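PDB 2Q09: imidazolonepropionase from Unidentified, which catalyses the hydrolytic opening of the imidazolone ring of imidazolone-5-propanoate to N-formimidoyl-L-glutamate, the third step of histidine degradation. Local coordinates for residues E139-Y144 / K240-Q245; V213-I218 / A223-V228. All coordinates share one frame; numbering follows the deposited sequence.

How the interactions relate
The two contacts show how an amidohydrolase barrel divides its labour between interior and wall. Interaction 1 spans the inside of the barrel: a buried salt-bridge network joins strands 135-141 and 238-243, segment 240-245 supplies an iron ligand, and residues of both segments hold the inhibitor. Interaction 2 lies on the other side of strand 210-213, where the end of that strand meets helix 222-234; it is van der Waals packing of valine, cysteine and threonine with no hydrogen bond across it. Both are buried. They adjoin directly: the backbone N of His242 probably donates a hydrogen bond to Val213 O, at 2.7 Å. Phe214 of 213-218 and Gln245 of 240-245 both meet the inhibitor.

Interaction 1 of 2, residues E139-Y144 / K240-Q245; sequences EIKSGY and KGHMDQ. With FE (Fe (III) ion), chain B; DI6 (3-[(4S)-2,5-dioxoimidazolidin-4-yl]propanoic acid), chain C.
Glu139 OE2 is gripped by two lysines, Lys240 NZ at 2.8 Å and Lys141 NZ at 2.7 Å, in a salt-bridge network inside the metal-dependent TIM barrel of the amidohydrolases. Lys141 NZ donates to the syn lone pair of Glu139 OE2, whereas Lys240 NZ meets it from above the carboxylate plane, 38° out of it. Thr172 also hydrogen-bonds OE2, and Asp212 gives Lys141 a second salt bridge. The shared carboxylate probably lets the two ammonium groups lie close, Lys141 NZ 4.2 Å from Lys240 NZ; a water accepts from Lys141 and, weakly, from Lys240. Lys240 bends at chi3 (67°), turning its end toward the glutamate. The aliphatic part of Lys141 runs past the His242 imidazole, with CD at the ring edge, in its plane.

His242 NE2 binds the iron at 2.3 Å, and His72, His74, Asp317 and a water complete the site. Beyond the strands the same segments hold the inhibitor at both ends: Tyr144 OH donates to carboxylate atom O9, while the extended Gln245 side chain reads the dioxo ring with its amide. Gln245 OE1 accepts from inhibitor N1, and Gln245 NE2 donates to inhibitor O2 over 2.9 Å, nearly straight at 175°.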
# COMPACT_ATOMS: atom_id res chain seq x y z
N GLU A 139 -2.74 -3.30 0.45
CA GLU A 139 -2.97 -3.02 1.86
C GLU A 139 -4.20 -2.11 1.93
O GLU A 139 -4.28 -1.12 1.20
CB GLU A 139 -1.77 -2.30 2.48
CG GLU A 139 -1.89 -2.06 3.99
CD GLU A 139 -2.18 -0.60 4.34
OE1 GLU A 139 -2.69 0.15 3.47
OE2 GLU A 139 -1.91 -0.21 5.50
N ILE A 140 -5.15 -2.45 2.80
CA ILE A 140 -6.37 -1.67 2.95
C ILE A 140 -6.56 -1.27 4.41
O ILE A 140 -6.51 -2.11 5.31
CB ILE A 140 -7.60 -2.47 2.46
CG1 ILE A 140 -7.40 -2.86 0.99
CG2 ILE A 140 -8.87 -1.62 2.61
CD1 ILE A 140 -8.53 -3.74 0.42
N LYS A 141 -6.78 0.02 4.64
CA LYS A 141 -6.95 0.53 5.99
C LYS A 141 -8.42 0.75 6.35
O LYS A 141 -9.28 0.81 5.47
CB LYS A 141 -6.23 1.87 6.14
CG LYS A 141 -4.78 1.86 5.65
CD LYS A 141 -4.24 3.27 5.54
CE LYS A 141 -2.85 3.28 4.90
NZ LYS A 141 -1.90 2.44 5.70
N SER A 142 -8.69 0.82 7.65
CA SER A 142 -10.03 1.11 8.13
C SER A 142 -9.93 2.64 8.27
O SER A 142 -9.33 3.28 7.41
CB SER A 142 -10.30 0.43 9.48
OG SER A 142 -9.36 0.81 10.47
N GLY A 143 -10.49 3.23 9.31
CA GLY A 143 -10.35 4.66 9.46
C GLY A 143 -11.49 5.57 9.04
O GLY A 143 -11.43 6.78 9.24
N TYR A 144 -12.53 5.01 8.43
CA TYR A 144 -13.68 5.81 8.04
C TYR A 144 -14.92 5.39 8.83
O TYR A 144 -16.05 5.76 8.49
CB TYR A 144 -13.95 5.69 6.53
CG TYR A 144 -12.92 6.40 5.67
CD1 TYR A 144 -12.56 7.71 5.93
CD2 TYR A 144 -12.32 5.76 4.59
CE1 TYR A 144 -11.62 8.38 5.15
CE2 TYR A 144 -11.39 6.41 3.78
CZ TYR A 144 -11.04 7.73 4.07
OH TYR A 144 -10.13 8.39 3.28
N LYS A 240 2.55 1.32 12.08
CA LYS A 240 2.99 2.20 11.00
C LYS A 240 2.28 3.53 11.26
O LYS A 240 1.55 3.66 12.24
CB LYS A 240 2.56 1.65 9.64
CG LYS A 240 1.06 1.72 9.39
CD LYS A 240 0.68 1.18 8.02
CE LYS A 240 0.93 -0.32 7.94
NZ LYS A 240 0.51 -0.88 6.63
N GLY A 241 2.50 4.52 10.40
CA GLY A 241 1.83 5.79 10.62
C GLY A 241 1.87 6.81 9.51
O GLY A 241 2.80 6.82 8.68
N HIS A 242 0.85 7.66 9.48
CA HIS A 242 0.77 8.75 8.51
C HIS A 242 1.59 9.85 9.17
O HIS A 242 1.08 10.58 10.02
CB HIS A 242 -0.68 9.22 8.35
CG HIS A 242 -1.51 8.36 7.44
ND1 HIS A 242 -1.82 7.05 7.72
CD2 HIS A 242 -2.13 8.66 6.27
CE1 HIS A 242 -2.60 6.57 6.77
NE2 HIS A 242 -2.81 7.53 5.88
N MSE A 243 2.85 9.98 8.77
CA MSE A 243 3.73 10.98 9.39
C MSE A 243 4.23 12.14 8.54
O MSE A 243 4.42 12.02 7.33
CB MSE A 243 4.95 10.28 9.99
CG MSE A 243 5.01 10.33 11.50
SE MSE A 243 3.49 9.48 12.29
CE MSE A 243 4.03 7.68 12.02
N ASP A 244 4.43 13.26 9.22
CA ASP A 244 4.97 14.48 8.61
C ASP A 244 4.35 14.90 7.28
O ASP A 244 5.07 15.34 6.37
CB ASP A 244 6.48 14.33 8.44
CG ASP A 244 7.19 13.99 9.74
OD1 ASP A 244 6.93 14.68 10.75
OD2 ASP A 244 8.00 13.04 9.76
N GLN A 245 3.03 14.77 7.15
CA GLN A 245 2.37 15.17 5.92
C GLN A 245 2.12 16.68 5.90
O GLN A 245 2.32 17.34 4.87
CB GLN A 245 1.04 14.42 5.75
CG GLN A 245 0.29 14.77 4.47
CD GLN A 245 -1.07 14.07 4.38
OE1 GLN A 245 -1.66 13.72 5.40
NE2 GLN A 245 -1.56 13.89 3.16
FE FE B . -3.42 7.45 3.63
N1 DI6 C . -3.94 11.98 5.13
C2 DI6 C . -4.55 12.04 3.92
O2 DI6 C . -4.19 12.68 2.95
C3 DI6 C . -5.78 11.11 4.03
N4 DI6 C . -5.69 10.63 5.42
C5 DI6 C . -4.59 11.17 5.98
O5 DI6 C . -4.22 10.95 7.12
C6 DI6 C . -7.07 11.89 3.77
C7 DI6 C . -8.32 11.01 3.87
C8 DI6 C . -9.64 11.75 3.61
O9 DI6 C . -10.65 11.05 3.36
O10 DI6 C . -9.70 13.00 3.65
O HOH W 1 0.66 1.83 4.76
O HOH W 2 -3.33 9.82 3.06

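Interaction 2 of 2, residues V213-I218 / A223-V228; sequences VFCEHI and AQTEQV. With DI6 (3-[(4S)-2,5-dioxoimidazolidin-4-yl]propanoic acid), chain C.
Val213 sets its two methyls by a chi1 of 173°, with CG1 trans to the backbone N and CG2 trans to the carbonyl carbon, so that each branch meets a different residue of helix 222-234. CG2 meets Val228 CG1 tip to tip at 3.6 Å. CG1 lies against Thr225, whose chi1 of -63° places OG1 beside its own backbone N and CG2 opposite the backbone N. Both branches of the threonine touch this methyl: Val213 CG1 is 3.5 Å from Thr225 OG1 and 3.8 Å from Thr225 CG2. Thr225 and Val228, three residues apart on the helix, both face the valine, each taking one of its methyls.

The hydroxyl of Thr225 makes no hydrogen bond across this contact. It bonds instead to the carbonyl O of Ser221, one turn back in the chain, which satisfies its polarity and lets OG1 sit among carbon atoms. Cys215 adds to that surrounding, with its CB 3.5 Å from Thr225 OG1 and its SG a little farther away. Leu254 of helix 251-257 also touches Thr225.

While Val213 faces the helix, the Phe214 side chain leaves the backbone away from it, and its ring lines the inhibitor pocket. Inhibitor O5 lies over one face of the ring, offset toward the rim and 3.1 Å from Phe214 CD1; Glu216 CB lies against the opposite face, also toward the rim. Glu216 is held in turn by its neighbours: His217 ND1 donates to Glu216 OE2 at 2.9 Å, and Ser247 OG and Leu246 N supply further hydrogen bonds to the carboxylate. In a TIM barrel the loops that follow the strands, at their C-terminal ends, line the active site, as Phe214 does here.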
# COMPACT_ATOMS: atom_id res chain seq x y z
N VAL A 213 -1.72 5.23 12.37
CA VAL A 213 -2.11 6.43 13.10
C VAL A 213 -1.86 7.71 12.30
O VAL A 213 -0.85 7.83 11.61
CB VAL A 213 -1.33 6.57 14.43
CG1 VAL A 213 -1.64 7.91 15.08
CG2 VAL A 213 -1.69 5.43 15.38
N PHE A 214 -2.78 8.66 12.40
CA PHE A 214 -2.61 9.94 11.73
C PHE A 214 -2.09 10.91 12.78
O PHE A 214 -2.85 11.53 13.51
CB PHE A 214 -3.94 10.45 11.17
CG PHE A 214 -3.85 11.81 10.54
CD1 PHE A 214 -2.82 12.11 9.64
CD2 PHE A 214 -4.79 12.80 10.82
CE1 PHE A 214 -2.75 13.36 9.03
CE2 PHE A 214 -4.72 14.05 10.21
CZ PHE A 214 -3.70 14.32 9.31
N CYS A 215 -0.76 11.03 12.85
CA CYS A 215 -0.11 11.91 13.80
C CYS A 215 0.14 13.28 13.19
O CYS A 215 1.00 13.44 12.32
CB CYS A 215 1.22 11.28 14.23
SG CYS A 215 2.24 12.34 15.28
N GLU A 216 -0.61 14.27 13.65
CA GLU A 216 -0.49 15.61 13.10
C GLU A 216 -1.19 16.62 14.02
O GLU A 216 -1.89 16.22 14.95
CB GLU A 216 -1.13 15.62 11.70
CG GLU A 216 -0.83 16.82 10.83
CD GLU A 216 0.63 16.94 10.50
OE1 GLU A 216 1.14 16.13 9.70
OE2 GLU A 216 1.28 17.84 11.06
N HIS A 217 -0.99 17.91 13.78
CA HIS A 217 -1.62 18.93 14.60
C HIS A 217 -3.14 18.83 14.53
O HIS A 217 -3.82 19.01 15.53
CB HIS A 217 -1.16 20.34 14.19
CG HIS A 217 -1.30 20.62 12.73
ND1 HIS A 217 -0.61 19.91 11.77
CD2 HIS A 217 -2.02 21.55 12.07
CE1 HIS A 217 -0.90 20.39 10.58
NE2 HIS A 217 -1.76 21.39 10.73
N ILE A 218 -3.66 18.56 13.34
CA ILE A 218 -5.11 18.42 13.17
C ILE A 218 -5.46 16.93 13.24
O ILE A 218 -6.57 16.52 12.91
CB ILE A 218 -5.60 19.02 11.82
CG1 ILE A 218 -5.08 18.21 10.64
CG2 ILE A 218 -5.14 20.45 11.70
CD1 ILE A 218 -5.47 18.76 9.28
N ALA A 223 1.97 12.07 21.83
CA ALA A 223 1.62 11.35 23.05
C ALA A 223 0.47 10.38 22.81
O ALA A 223 0.52 9.24 23.23
CB ALA A 223 1.26 12.35 24.16
N GLN A 224 -0.57 10.85 22.13
CA GLN A 224 -1.72 10.00 21.84
C GLN A 224 -1.32 8.89 20.88
O GLN A 224 -1.87 7.79 20.93
CB GLN A 224 -2.85 10.84 21.25
CG GLN A 224 -3.30 11.95 22.18
CD GLN A 224 -4.32 12.86 21.54
OE1 GLN A 224 -4.14 13.32 20.42
NE2 GLN A 224 -5.41 13.12 22.26
N THR A 225 -0.38 9.19 20.00
CA THR A 225 0.10 8.20 19.04
C THR A 225 0.85 7.10 19.78
O THR A 225 0.72 5.93 19.46
CB THR A 225 1.05 8.85 18.00
OG1 THR A 225 0.34 9.84 17.24
CG2 THR A 225 1.61 7.79 17.05
N GLU A 226 1.61 7.50 20.79
CA GLU A 226 2.37 6.53 21.57
C GLU A 226 1.45 5.57 22.32
O GLU A 226 1.77 4.39 22.44
CB GLU A 226 3.26 7.26 22.57
CG GLU A 226 3.91 6.34 23.58
CD GLU A 226 4.86 7.08 24.49
OE1 GLU A 226 4.45 8.12 25.04
OE2 GLU A 226 6.00 6.62 24.65
N GLN A 227 0.33 6.08 22.81
CA GLN A 227 -0.63 5.25 23.53
C GLN A 227 -1.13 4.13 22.62
O GLN A 227 -1.27 2.98 23.05
CB GLN A 227 -1.80 6.10 24.01
CG GLN A 227 -1.47 7.00 25.19
CD GLN A 227 -0.93 6.22 26.37
OE1 GLN A 227 0.27 6.21 26.62
NE2 GLN A 227 -1.82 5.55 27.09
N VAL A 228 -1.41 4.46 21.37
CA VAL A 228 -1.88 3.48 20.41
C VAL A 228 -0.84 2.39 20.14
O VAL A 228 -1.15 1.21 20.26
CB VAL A 228 -2.28 4.14 19.08
CG1 VAL A 228 -2.48 3.07 18.01
CG2 VAL A 228 -3.56 4.94 19.26
N1 DI6 C . -3.94 11.98 5.13
C2 DI6 C . -4.55 12.04 3.92
O2 DI6 C . -4.19 12.68 2.95
C3 DI6 C . -5.78 11.11 4.03
N4 DI6 C . -5.69 10.63 5.42
C5 DI6 C . -4.59 11.17 5.98
O5 DI6 C . -4.22 10.95 7.12
C6 DI6 C . -7.07 11.89 3.77
C7 DI6 C . -8.32 11.01 3.87
C8 DI6 C . -9.64 11.75 3.61
O9 DI6 C . -10.65 11.05 3.36
O10 DI6 C . -9.70 13.00 3.65